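Local structure of polyhomeotic (Drosophila melanogaster, 1KW4) at residues F25-F39 against M61-V75. The protein is a Polycomb group component of the PRC1 complex that maintains the repressed state of homeotic genes, and its SAM domain, described here, forms a helical polymer. The protein carries 1 engineered substitution. Sequence-based numbering, arbitrary orientation.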
loop_
_atom_site.group_PDB
_atom_site.type_symbol
_atom_site.label_atom_id
_atom_site.label_comp_id
_atom_site.label_asym_id
_atom_site.label_seq_id
_atom_site.Cartn_x
_atom_site.Cartn_y
_atom_site.Cartn_z
ATOM N N PHE A 25 4.571 4.700 -4.145
ATOM C CA PHE A 25 3.153 5.039 -4.023
ATOM C C PHE A 25 2.835 5.342 -2.551
ATOM O O PHE A 25 2.183 6.343 -2.235
ATOM C CB PHE A 25 2.308 3.859 -4.532
ATOM C CG PHE A 25 0.835 3.961 -4.208
ATOM C CD1 PHE A 25 0.020 4.881 -4.860
ATOM C CD2 PHE A 25 0.262 3.100 -3.273
ATOM C CE1 PHE A 25 -1.347 4.944 -4.588
ATOM C CE2 PHE A 25 -1.107 3.154 -2.992
ATOM C CZ PHE A 25 -1.913 4.079 -3.655
ATOM N N ILE A 26 3.312 4.485 -1.651
ATOM C CA ILE A 26 3.084 4.665 -0.216
ATOM C C ILE A 26 3.797 5.928 0.293
ATOM O O ILE A 26 3.238 6.695 1.082
ATOM C CB ILE A 26 3.570 3.410 0.578
ATOM C CG1 ILE A 26 2.737 2.181 0.177
ATOM C CG2 ILE A 26 3.465 3.646 2.084
ATOM C CD1 ILE A 26 1.219 2.327 0.416
ATOM N N ARG A 27 5.023 6.154 -0.174
ATOM C CA ARG A 27 5.804 7.321 0.233
ATOM C C ARG A 27 5.080 8.640 -0.032
ATOM O O ARG A 27 5.203 9.592 0.746
ATOM C CB ARG A 27 7.151 7.341 -0.503
ATOM C CG ARG A 27 7.982 8.605 -0.269
ATOM C CD ARG A 27 8.520 8.674 1.150
ATOM N NE ARG A 27 9.324 9.878 1.378
ATOM C CZ ARG A 27 8.825 11.105 1.514
ATOM N NH1 ARG A 27 7.515 11.306 1.449
ATOM N NH2 ARG A 27 9.639 12.134 1.720
ATOM N N GLU A 28 4.320 8.689 -1.122
ATOM C CA GLU A 28 3.605 9.900 -1.510
ATOM C C GLU A 28 2.192 10.066 -0.952
ATOM O O GLU A 28 1.562 11.104 -1.165
ATOM C CB GLU A 28 3.579 10.002 -3.036
ATOM C CG GLU A 28 4.971 10.009 -3.647
ATOM C CD GLU A 28 4.953 10.015 -5.162
ATOM O OE1 GLU A 28 4.373 9.079 -5.757
ATOM O OE2 GLU A 28 5.524 10.956 -5.756
ATOM N N LEU A 29 1.688 9.055 -0.248
ATOM C CA LEU A 29 0.355 9.139 0.351
ATOM C C LEU A 29 0.450 9.877 1.681
ATOM O O LEU A 29 1.195 9.477 2.571
ATOM C CB LEU A 29 -0.232 7.744 0.592
ATOM C CG LEU A 29 -1.122 7.144 -0.494
ATOM C CD1 LEU A 29 -1.650 5.791 -0.029
ATOM C CD2 LEU A 29 -2.282 8.089 -0.788
ATOM N N PRO A 30 -0.322 10.962 1.839
ATOM C CA PRO A 30 -0.291 11.739 3.082
ATOM C C PRO A 30 -0.418 10.926 4.370
ATOM O O PRO A 30 -1.382 10.185 4.561
ATOM C CB PRO A 30 -1.439 12.735 2.894
ATOM C CG PRO A 30 -2.385 12.002 1.984
ATOM C CD PRO A 30 -1.437 11.393 0.979
ATOM N N GLY A 31 0.575 11.068 5.243
ATOM C CA GLY A 31 0.572 10.367 6.515
ATOM C C GLY A 31 0.977 8.902 6.516
ATOM O O GLY A 31 0.863 8.232 7.544
ATOM N N CYS A 32 1.472 8.397 5.389
ATOM C CA CYS A 32 1.854 6.987 5.309
ATOM C C CYS A 32 3.353 6.743 5.128
ATOM O O CYS A 32 3.790 5.594 5.060
ATOM C CB CYS A 32 1.102 6.309 4.156
ATOM S SG CYS A 32 -0.708 6.368 4.275
ATOM N N GLN A 33 4.143 7.811 5.077
ATOM C CA GLN A 33 5.581 7.666 4.860
ATOM C C GLN A 33 6.339 6.789 5.859
ATOM O O GLN A 33 7.374 6.220 5.512
ATOM C CB GLN A 33 6.243 9.047 4.773
ATOM C CG GLN A 33 6.378 9.784 6.089
ATOM C CD GLN A 33 6.908 11.195 5.901
ATOM O OE1 GLN A 33 7.951 11.402 5.275
ATOM N NE2 GLN A 33 6.191 12.175 6.443
ATOM N N ASP A 34 5.836 6.659 7.083
ATOM C CA ASP A 34 6.515 5.838 8.083
ATOM C C ASP A 34 6.401 4.339 7.816
ATOM O O ASP A 34 7.051 3.538 8.489
ATOM C CB ASP A 34 5.967 6.114 9.488
ATOM C CG ASP A 34 6.158 7.552 9.921
ATOM O OD1 ASP A 34 7.261 8.098 9.715
ATOM O OD2 ASP A 34 5.203 8.131 10.482
ATOM N N TYR A 35 5.587 3.960 6.836
ATOM C CA TYR A 35 5.383 2.546 6.528
ATOM C C TYR A 35 6.072 2.049 5.251
ATOM O O TYR A 35 5.924 0.886 4.871
ATOM C CB TYR A 35 3.876 2.263 6.461
ATOM C CG TYR A 35 3.158 2.554 7.766
ATOM C CD1 TYR A 35 3.289 1.701 8.862
ATOM C CD2 TYR A 35 2.371 3.697 7.914
ATOM C CE1 TYR A 35 2.651 1.977 10.077
ATOM C CE2 TYR A 35 1.730 3.985 9.125
ATOM C CZ TYR A 35 1.875 3.119 10.200
ATOM O OH TYR A 35 1.246 3.391 11.395
ATOM N N VAL A 36 6.842 2.917 4.604
ATOM C CA VAL A 36 7.535 2.535 3.376
ATOM C C VAL A 36 8.430 1.305 3.563
ATOM O O VAL A 36 8.388 0.376 2.758
ATOM C CB VAL A 36 8.391 3.710 2.821
ATOM C CG1 VAL A 36 9.281 3.224 1.685
ATOM C CG2 VAL A 36 7.481 4.820 2.315
ATOM N N ASP A 37 9.236 1.285 4.619
ATOM C CA ASP A 37 10.116 0.138 4.837
ATOM C C ASP A 37 9.363 -1.166 5.085
ATOM O O ASP A 37 9.841 -2.238 4.712
ATOM C CB ASP A 37 11.084 0.407 5.995
ATOM C CG ASP A 37 12.101 1.486 5.665
ATOM O OD1 ASP A 37 12.342 1.734 4.463
ATOM O OD2 ASP A 37 12.669 2.079 6.609
ATOM N N ASP A 38 8.194 -1.082 5.715
ATOM C CA ASP A 38 7.394 -2.275 5.984
ATOM C C ASP A 38 6.893 -2.893 4.680
ATOM O O ASP A 38 6.903 -4.117 4.524
ATOM C CB ASP A 38 6.204 -1.940 6.886
ATOM C CG ASP A 38 6.632 -1.451 8.254
ATOM O OD1 ASP A 38 7.521 -2.089 8.859
ATOM O OD2 ASP A 38 6.077 -0.435 8.727
ATOM N N PHE A 39 6.452 -2.056 3.745
ATOM C CA PHE A 39 5.974 -2.569 2.463
ATOM C C PHE A 39 7.110 -3.244 1.696
ATOM O O PHE A 39 6.916 -4.290 1.069
ATOM C CB PHE A 39 5.354 -1.441 1.616
ATOM C CG PHE A 39 3.912 -1.168 1.945
ATOM C CD1 PHE A 39 3.563 -0.415 3.064
ATOM C CD2 PHE A 39 2.897 -1.726 1.171
ATOM C CE1 PHE A 39 2.223 -0.226 3.411
ATOM C CE2 PHE A 39 1.554 -1.545 1.508
ATOM C CZ PHE A 39 1.217 -0.796 2.630
HETATM N N MSE A 61 0.194 -6.118 9.646
HETATM C CA MSE A 61 1.286 -5.154 9.546
HETATM C C MSE A 61 1.412 -4.162 10.714
HETATM O O MSE A 61 2.332 -3.348 10.737
HETATM C CB MSE A 61 1.190 -4.412 8.203
HETATM C CG MSE A 61 1.398 -5.341 6.995
HETATM SE SE MSE A 61 1.298 -4.523 5.224
HETATM C CE MSE A 61 2.945 -3.496 5.287
ATOM N N GLY A 62 0.501 -4.242 11.681
ATOM C CA GLY A 62 0.554 -3.364 12.846
ATOM C C GLY A 62 0.412 -1.875 12.579
ATOM O O GLY A 62 0.874 -1.039 13.359
HETATM N N MSE A 63 -0.254 -1.543 11.484
HETATM C CA MSE A 63 -0.463 -0.157 11.079
HETATM C C MSE A 63 -1.612 0.513 11.839
HETATM O O MSE A 63 -2.546 -0.156 12.287
HETATM C CB MSE A 63 -0.757 -0.143 9.579
HETATM C CG MSE A 63 -0.769 1.205 8.912
HETATM SE SE MSE A 63 -0.945 0.905 7.007
HETATM C CE MSE A 63 0.666 -0.102 6.712
ATOM N N LYS A 64 -1.533 1.833 11.995
ATOM C CA LYS A 64 -2.598 2.582 12.658
ATOM C C LYS A 64 -3.784 2.595 11.691
ATOM O O LYS A 64 -3.607 2.519 10.469
ATOM C CB LYS A 64 -2.136 4.006 12.986
ATOM C CG LYS A 64 -1.127 4.064 14.131
ATOM C CD LYS A 64 -0.781 5.493 14.520
ATOM C CE LYS A 64 0.046 5.529 15.802
ATOM N NZ LYS A 64 0.193 6.910 16.360
ATOM N N LEU A 65 -4.992 2.687 12.234
ATOM C CA LEU A 65 -6.198 2.646 11.415
ATOM C C LEU A 65 -6.348 3.728 10.343
ATOM O O LEU A 65 -6.819 3.440 9.240
ATOM C CB LEU A 65 -7.434 2.642 12.327
ATOM C CG LEU A 65 -8.792 2.401 11.659
ATOM C CD1 LEU A 65 -8.785 1.073 10.912
ATOM C CD2 LEU A 65 -9.883 2.404 12.728
ATOM N N GLY A 66 -5.952 4.958 10.659
ATOM C CA GLY A 66 -6.070 6.054 9.709
ATOM C C GLY A 66 -5.308 5.777 8.425
ATOM O O GLY A 66 -5.885 5.798 7.333
ATOM N N PRO A 67 -3.997 5.529 8.527
ATOM C CA PRO A 67 -3.189 5.246 7.340
ATOM C C PRO A 67 -3.716 4.028 6.583
ATOM O O PRO A 67 -3.761 4.027 5.356
ATOM C CB PRO A 67 -1.796 5.016 7.920
ATOM C CG PRO A 67 -1.774 5.944 9.090
ATOM C CD PRO A 67 -3.142 5.738 9.710
ATOM N N ALA A 68 -4.120 2.992 7.317
ATOM C CA ALA A 68 -4.637 1.778 6.693
ATOM C C ALA A 68 -5.872 2.069 5.839
ATOM O O ALA A 68 -5.990 1.569 4.717
ATOM C CB ALA A 68 -4.970 0.733 7.760
ATOM N N LEU A 69 -6.789 2.877 6.365
ATOM C CA LEU A 69 -8.004 3.215 5.621
ATOM C C LEU A 69 -7.706 4.015 4.357
ATOM O O LEU A 69 -8.328 3.797 3.311
ATOM C CB LEU A 69 -8.969 4.012 6.503
ATOM C CG LEU A 69 -9.617 3.249 7.660
ATOM C CD1 LEU A 69 -10.354 4.231 8.560
ATOM C CD2 LEU A 69 -10.567 2.193 7.119
ATOM N N LYS A 70 -6.761 4.942 4.455
ATOM C CA LYS A 70 -6.388 5.775 3.320
ATOM C C LYS A 70 -5.762 4.959 2.189
ATOM O O LYS A 70 -6.016 5.227 1.013
ATOM C CB LYS A 70 -5.441 6.884 3.789
ATOM C CG LYS A 70 -6.137 7.895 4.702
ATOM C CD LYS A 70 -5.195 8.535 5.716
ATOM C CE LYS A 70 -4.269 9.546 5.080
ATOM N NZ LYS A 70 -3.477 10.250 6.128
ATOM N N ILE A 71 -4.958 3.958 2.535
ATOM C CA ILE A 71 -4.333 3.121 1.512
ATOM C C ILE A 71 -5.384 2.297 0.769
ATOM O O ILE A 71 -5.417 2.275 -0.464
ATOM C CB ILE A 71 -3.276 2.177 2.133
ATOM C CG1 ILE A 71 -2.097 3.008 2.650
ATOM C CG2 ILE A 71 -2.798 1.151 1.099
ATOM C CD1 ILE A 71 -1.111 2.217 3.484
ATOM N N VAL A 72 -6.251 1.622 1.516
ATOM C CA VAL A 72 -7.291 0.809 0.894
ATOM C C VAL A 72 -8.184 1.654 -0.015
ATOM O O VAL A 72 -8.522 1.239 -1.125
ATOM C CB VAL A 72 -8.166 0.107 1.963
ATOM C CG1 VAL A 72 -9.328 -0.625 1.297
ATOM C CG2 VAL A 72 -7.320 -0.880 2.750
ATOM N N ALA A 73 -8.547 2.843 0.457
ATOM C CA ALA A 73 -9.408 3.753 -0.302
ATOM C C ALA A 73 -8.769 4.266 -1.591
ATOM O O ALA A 73 -9.434 4.359 -2.627
ATOM C CB ALA A 73 -9.814 4.934 0.571
ATOM N N LYS A 74 -7.485 4.612 -1.529
ATOM C CA LYS A 74 -6.791 5.113 -2.710
ATOM C C LYS A 74 -6.710 4.027 -3.776
ATOM O O LYS A 74 -6.935 4.293 -4.959
ATOM C CB LYS A 74 -5.384 5.592 -2.346
ATOM C CG LYS A 74 -4.668 6.312 -3.480
ATOM C CD LYS A 74 -5.420 7.572 -3.894
ATOM C CE LYS A 74 -4.678 8.325 -4.986
ATOM N NZ LYS A 74 -5.386 9.579 -5.376
ATOM N N VAL A 75 -6.390 2.806 -3.359
ATOM C CA VAL A 75 -6.299 1.687 -4.291
ATOM C C VAL A 75 -7.660 1.440 -4.943
ATOM O O VAL A 75 -7.744 1.185 -6.146
ATOM C CB VAL A 75 -5.821 0.403 -3.574
ATOM C CG1 VAL A 75 -5.884 -0.790 -4.517
ATOM C CG2 VAL A 75 -4.393 0.600 -3.073
HETATM O O HOH W 1 2.206 2.013 13.755
#
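Ile71 of the long C-terminal helix meets Ile26, Leu29, Cys32 and Phe39 at the centre of this contact. Its CD1 lies 3.9 Å from both Ile26 CD1 and Phe39 CZ, while its CG1 packs on Leu29 CD1 and Cys32 SG. The Phe39 ring is sandwiched: Ile26 CG1 sits over the middle of one face, and the CE methyl of selenomethionine Met61 approaches the other, 3.9 Å from the ring centroid. Phe25, its CG anti to the backbone N (chi1 168°), presents the edge of its ring to Lys74, with CZ 3.6 Å from Lys74 CG, and also touches Val75, which packs on Leu49 and Leu50 of helix 46-51.

Tyr35 carries the packing to the loop before helix 65-78. Selenomethionine Met63 lies across one ring face in a Met-aromatic contact, with SE 4.4 Å from the centroid; its bend at chi3 (-61°) brings CE into contact with both Tyr35 CG and Phe39 CE1. Beyond the ring, Tyr35 OH accepts a nearly straight 3.2 Å hydrogen bond from the N-cap Lys64 N and binds a water. A phenylalanine here would probably keep the Met63 packing but leave Lys64 N without this acceptor and the water without its phenolic partner. At the other polar margin, Lys70 NZ bonds Pro30 O at 2.6 Å, from above the carbonyl plane, tying the helix to the type II turn Leu29-Cys32.

The five-helix SAM fold thus seats its last helix on a largely apolar surface, and the two marginal hydrogen bonds, both to the chain linking helices 19-27 and 36-41, probably limit sliding over it.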